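Local coordinates for protein SusD homolog (Bacteroides ovatus, PDB 4F53) that probably binds mucin O-glycans at the cell surface as a SusD-family outer-membrane lipoprotein, handing them on for uptake, at residues S286-V291 and S301-R306; S59-D64 and A265-Y270. All blocks are in the same frame, centred on the assembly; numbering follows the deposited sequence.

Contact 1 of 2, residues S286-V291 and S301-R306; sequences STFGTV and SYVGLR
Ser-286 meets Ser-301 through both its backbone and its side chain, and this pair makes the tight end of the contact. The amide N of Ser-286 donates to the carbonyl O of Ser-301 over 2.8 Å, nearly straight at 165°, although it approaches tilted about 31° from the carbonyl plane. In return the amide N of Ser-301 gives its hydrogen to Ser-286 OG at 3.0 Å. The serine hydroxyl can reach back this way because chi1 of 60° tucks OG between its own backbone N and carbonyl carbon. Glu-300 grips the same hydroxyl from outside the two segments, and its carboxylate also takes the amides of Phe-288 and Gly-289. The Ser-286/Ser-301 pair closes the base of an excursion that holds the short helix 288-291 and then nine residues without regular structure, toward the periphery of the SusD/RagB fold, the centre of the contact about 25 Å from the centre of the chain. Next to the polar pair the packing is sparser and apolar. One methyl of Val-303, CG1, sits 3.8 Å from Ser-286 CB and 3.9 Å from Phe-288 CE2, meeting the phenyl ring at its edge, near the ring plane. Pro-395, Leu-396 and Tyr-296 also touch this ring. Ser-286 and Phe-288 are buried, whereas Ser-301 is partly exposed on the more open side, its CB pointing away from segment 286-291.

Contact 2 of 2, residues S59-D64 and A265-Y270; sequences SGYVAD and ADLTCY
A Schellman motif ends helix 44-58 at Gly-60, and the chain that leaves it for strand 62-64 passes alongside the first turn of helix 265-273. The glycine has a positive phi of 90°, where a CB would collide with the carbonyl O of Ser-59. Strand 62-64 then pairs antiparallel with strand 261-263, which leads through Ser-264 into helix 265-273, so the two segments are neighbours at the edge of a small two-stranded sheet within the SusD/RagB fold. No hydrogen bond joins them directly. Gly-60 O faces Asp-266, with CB at 3.8 Å and the carboxylate OD1 a little farther off at 4.1 Å; the carbonyl is instead hydrogen-bonded by the hydroxyl of Ser-264, just ahead of the helix. The carboxylate of Asp-266 is itself held at both oxygens, OD1 by a salt bridge to Arg-307 and OD2 by the amide of Met-458, which should help to fix its rotation and stabilise its negative charge in this buried place. Beside this polar strip lies an apolar patch. Tyr-61 points its CB away from the helix, yet its ring still flanks Leu-267, whose CG stands anti to the backbone N (chi1 -162°) and carries the branched end toward the ring. Trp-435 and Phe-439 also touch the leucine. The OH of Tyr-61 is hydrogen-bonded to Trp-435 O and Ser-445 OG, while nearer the backbone CD1 of the same ring lies 4.2 Å from Leu-267 CD1, an oblique approach.

Contacts 1 and 2 lie on the same side of the chain's centre, with their own centres 13 Å apart, contact 2 being the deeper. They follow each other in series: contact 2 spans some 200 residues between its segments and is complete before contact 1 begins. Segment 301-306 bridges them directly. Leu-305 O probably accepts a hydrogen bond from Ala-265 N (2.8 Å), and Gly-304 N probably donates to Thr-268 OG1 (2.9 Å). Leu-305 CD2 also packs 3.4 Å from Asp-64 O. Segment 301-306 thus ties the outlying loop both to the start of helix 265-273 and to the two-stranded sheet of 62-64 and 261-263, where Leu-305 also makes a backbone bond to Ile-263.

Contact 1 of 2, residues S286-V291 and S301-R306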
# COMPACT_ATOMS: atom_id res chain seq x y z
N SER A 286 10.46 -21.60 6.49
CA SER A 286 9.31 -22.34 7.01
C SER A 286 9.68 -23.13 8.29
O SER A 286 10.85 -23.42 8.52
CB SER A 286 8.78 -23.28 5.94
OG SER A 286 9.79 -24.19 5.55
N THR A 287 8.68 -23.42 9.14
CA THR A 287 8.87 -24.14 10.41
C THR A 287 7.85 -25.30 10.48
O THR A 287 7.19 -25.50 11.51
CB THR A 287 8.71 -23.15 11.60
OG1 THR A 287 7.38 -22.65 11.58
CG2 THR A 287 9.69 -21.96 11.54
N PHE A 288 7.70 -26.03 9.36
CA PHE A 288 6.75 -27.15 9.26
C PHE A 288 7.08 -28.28 10.25
O PHE A 288 6.17 -28.89 10.79
CB PHE A 288 6.66 -27.68 7.83
CG PHE A 288 6.03 -26.70 6.86
CD1 PHE A 288 4.74 -26.24 7.06
CD2 PHE A 288 6.74 -26.25 5.75
CE1 PHE A 288 4.16 -25.35 6.17
CE2 PHE A 288 6.15 -25.36 4.86
CZ PHE A 288 4.87 -24.91 5.07
N GLY A 289 8.37 -28.52 10.49
CA GLY A 289 8.82 -29.53 11.44
C GLY A 289 8.36 -29.24 12.86
O GLY A 289 7.94 -30.15 13.57
N THR A 290 8.41 -27.97 13.27
CA THR A 290 7.96 -27.49 14.58
C THR A 290 6.44 -27.70 14.71
O THR A 290 5.99 -28.44 15.58
CB THR A 290 8.34 -26.00 14.74
OG1 THR A 290 9.71 -25.82 14.38
CG2 THR A 290 8.07 -25.45 16.15
N VAL A 291 5.67 -27.09 13.82
CA VAL A 291 4.21 -27.13 13.74
C VAL A 291 3.68 -28.60 13.65
O VAL A 291 2.68 -28.94 14.30
CB VAL A 291 3.78 -26.24 12.53
CG1 VAL A 291 2.37 -26.55 12.06
CG2 VAL A 291 3.93 -24.76 12.86
N SER A 301 12.22 -24.16 3.74
CA SER A 301 12.69 -23.19 2.74
C SER A 301 11.94 -21.90 2.88
O SER A 301 11.07 -21.79 3.74
CB SER A 301 12.48 -23.75 1.34
OG SER A 301 11.11 -24.04 1.11
N TYR A 302 12.24 -20.93 2.02
CA TYR A 302 11.44 -19.69 1.95
C TYR A 302 10.21 -20.03 1.13
O TYR A 302 10.33 -20.28 -0.08
CB TYR A 302 12.23 -18.54 1.33
CG TYR A 302 13.37 -18.07 2.21
CD1 TYR A 302 13.12 -17.41 3.41
CD2 TYR A 302 14.69 -18.23 1.81
CE1 TYR A 302 14.17 -16.91 4.19
CE2 TYR A 302 15.74 -17.71 2.56
CZ TYR A 302 15.47 -17.06 3.76
OH TYR A 302 16.49 -16.59 4.55
N VAL A 303 9.06 -20.19 1.81
CA VAL A 303 7.85 -20.60 1.12
C VAL A 303 6.62 -20.01 1.85
O VAL A 303 6.41 -20.25 3.04
CB VAL A 303 7.77 -22.14 0.92
CG1 VAL A 303 7.82 -22.92 2.25
CG2 VAL A 303 6.57 -22.53 0.06
N GLY A 304 5.86 -19.23 1.11
CA GLY A 304 4.68 -18.57 1.62
C GLY A 304 3.45 -19.43 1.55
O GLY A 304 3.49 -20.57 1.06
N LEU A 305 2.35 -18.90 2.05
CA LEU A 305 1.07 -19.59 2.03
C LEU A 305 0.20 -18.98 0.90
O LEU A 305 0.32 -17.79 0.58
CB LEU A 305 0.42 -19.42 3.42
CG LEU A 305 -0.92 -20.07 3.71
CD1 LEU A 305 -0.81 -21.59 3.71
CD2 LEU A 305 -1.45 -19.58 5.03
N ARG A 306 -0.65 -19.80 0.28
CA ARG A 306 -1.54 -19.35 -0.77
C ARG A 306 -2.55 -18.33 -0.20
O ARG A 306 -3.11 -18.54 0.89
CB ARG A 306 -2.28 -20.56 -1.38
CG ARG A 306 -3.16 -20.24 -2.59
CD ARG A 306 -2.35 -19.97 -3.85
NE ARG A 306 -3.22 -19.55 -4.95
CZ ARG A 306 -3.76 -20.39 -5.83
NH1 ARG A 306 -3.51 -21.69 -5.76
NH2 ARG A 306 -4.57 -19.93 -6.76

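Contact 2 of 2, residues S59-D64 and A265-Y270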
# COMPACT_ATOMS: atom_id res chain seq x y z
N SER A 59 -2.72 -6.74 -2.20
CA SER A 59 -1.40 -6.39 -2.76
C SER A 59 -0.58 -7.61 -3.22
O SER A 59 0.40 -7.44 -3.94
CB SER A 59 -0.56 -5.65 -1.73
OG SER A 59 -0.37 -6.47 -0.60
N GLY A 60 -0.93 -8.79 -2.73
CA GLY A 60 -0.19 -10.01 -2.99
C GLY A 60 0.90 -10.29 -1.99
O GLY A 60 1.73 -11.18 -2.21
N TYR A 61 0.97 -9.51 -0.88
CA TYR A 61 2.04 -9.68 0.13
C TYR A 61 1.71 -10.67 1.26
O TYR A 61 2.60 -11.34 1.76
CB TYR A 61 2.36 -8.35 0.84
CG TYR A 61 3.03 -7.26 0.02
CD1 TYR A 61 3.93 -7.58 -1.00
CD2 TYR A 61 2.88 -5.92 0.36
CE1 TYR A 61 4.59 -6.58 -1.72
CE2 TYR A 61 3.50 -4.91 -0.38
CZ TYR A 61 4.38 -5.25 -1.40
OH TYR A 61 5.02 -4.27 -2.10
N VAL A 62 0.43 -10.70 1.71
CA VAL A 62 0.07 -11.45 2.91
C VAL A 62 -0.93 -12.53 2.63
O VAL A 62 -1.89 -12.30 1.90
CB VAL A 62 -0.47 -10.47 4.01
CG1 VAL A 62 -0.85 -11.22 5.29
CG2 VAL A 62 0.55 -9.39 4.33
N ALA A 63 -0.75 -13.68 3.30
CA ALA A 63 -1.71 -14.76 3.24
C ALA A 63 -2.24 -14.98 4.64
O ALA A 63 -1.47 -15.33 5.53
CB ALA A 63 -1.06 -16.03 2.70
N ASP A 64 -3.53 -14.75 4.85
CA ASP A 64 -4.21 -15.02 6.12
C ASP A 64 -4.01 -16.50 6.47
O ASP A 64 -4.01 -17.35 5.57
CB ASP A 64 -5.69 -14.63 6.05
CG ASP A 64 -5.94 -13.17 5.61
OD1 ASP A 64 -5.20 -12.27 6.10
OD2 ASP A 64 -6.87 -12.94 4.76
N ALA A 265 2.48 -16.80 -0.95
CA ALA A 265 3.16 -17.71 -1.86
C ALA A 265 3.75 -16.91 -3.07
O ALA A 265 4.82 -17.25 -3.56
CB ALA A 265 2.19 -18.78 -2.33
N ASP A 266 3.06 -15.82 -3.50
CA ASP A 266 3.50 -14.95 -4.59
C ASP A 266 4.87 -14.30 -4.31
O ASP A 266 5.74 -14.32 -5.17
CB ASP A 266 2.44 -13.85 -4.87
CG ASP A 266 1.02 -14.37 -4.92
OD1 ASP A 266 0.47 -14.70 -3.84
OD2 ASP A 266 0.48 -14.50 -6.02
N LEU A 267 5.04 -13.73 -3.12
CA LEU A 267 6.25 -13.05 -2.72
C LEU A 267 7.45 -14.01 -2.68
O LEU A 267 8.50 -13.66 -3.19
CB LEU A 267 6.03 -12.34 -1.37
CG LEU A 267 6.98 -11.22 -0.93
CD1 LEU A 267 7.09 -10.10 -1.96
CD2 LEU A 267 6.54 -10.65 0.37
N THR A 268 7.28 -15.24 -2.15
CA THR A 268 8.38 -16.20 -2.14
C THR A 268 8.63 -16.75 -3.58
O THR A 268 9.77 -17.04 -3.90
CB THR A 268 8.22 -17.30 -1.07
OG1 THR A 268 7.03 -18.04 -1.32
CG2 THR A 268 8.22 -16.73 0.37
N CYS A 269 7.60 -16.83 -4.44
CA CYS A 269 7.79 -17.29 -5.83
C CYS A 269 8.75 -16.36 -6.61
O CYS A 269 9.68 -16.85 -7.24
CB CYS A 269 6.45 -17.42 -6.55
SG CYS A 269 5.57 -18.94 -6.16
N TYR A 270 8.52 -15.04 -6.54
CA TYR A 270 9.37 -14.06 -7.21
C TYR A 270 10.76 -14.00 -6.59
O TYR A 270 11.74 -14.01 -7.31
CB TYR A 270 8.75 -12.65 -7.16
CG TYR A 270 7.65 -12.42 -8.18
CD1 TYR A 270 7.95 -12.06 -9.48
CD2 TYR A 270 6.30 -12.50 -7.82
CE1 TYR A 270 6.95 -11.83 -10.42
CE2 TYR A 270 5.29 -12.26 -8.75
CZ TYR A 270 5.62 -11.93 -10.05
OH TYR A 270 4.66 -11.66 -10.97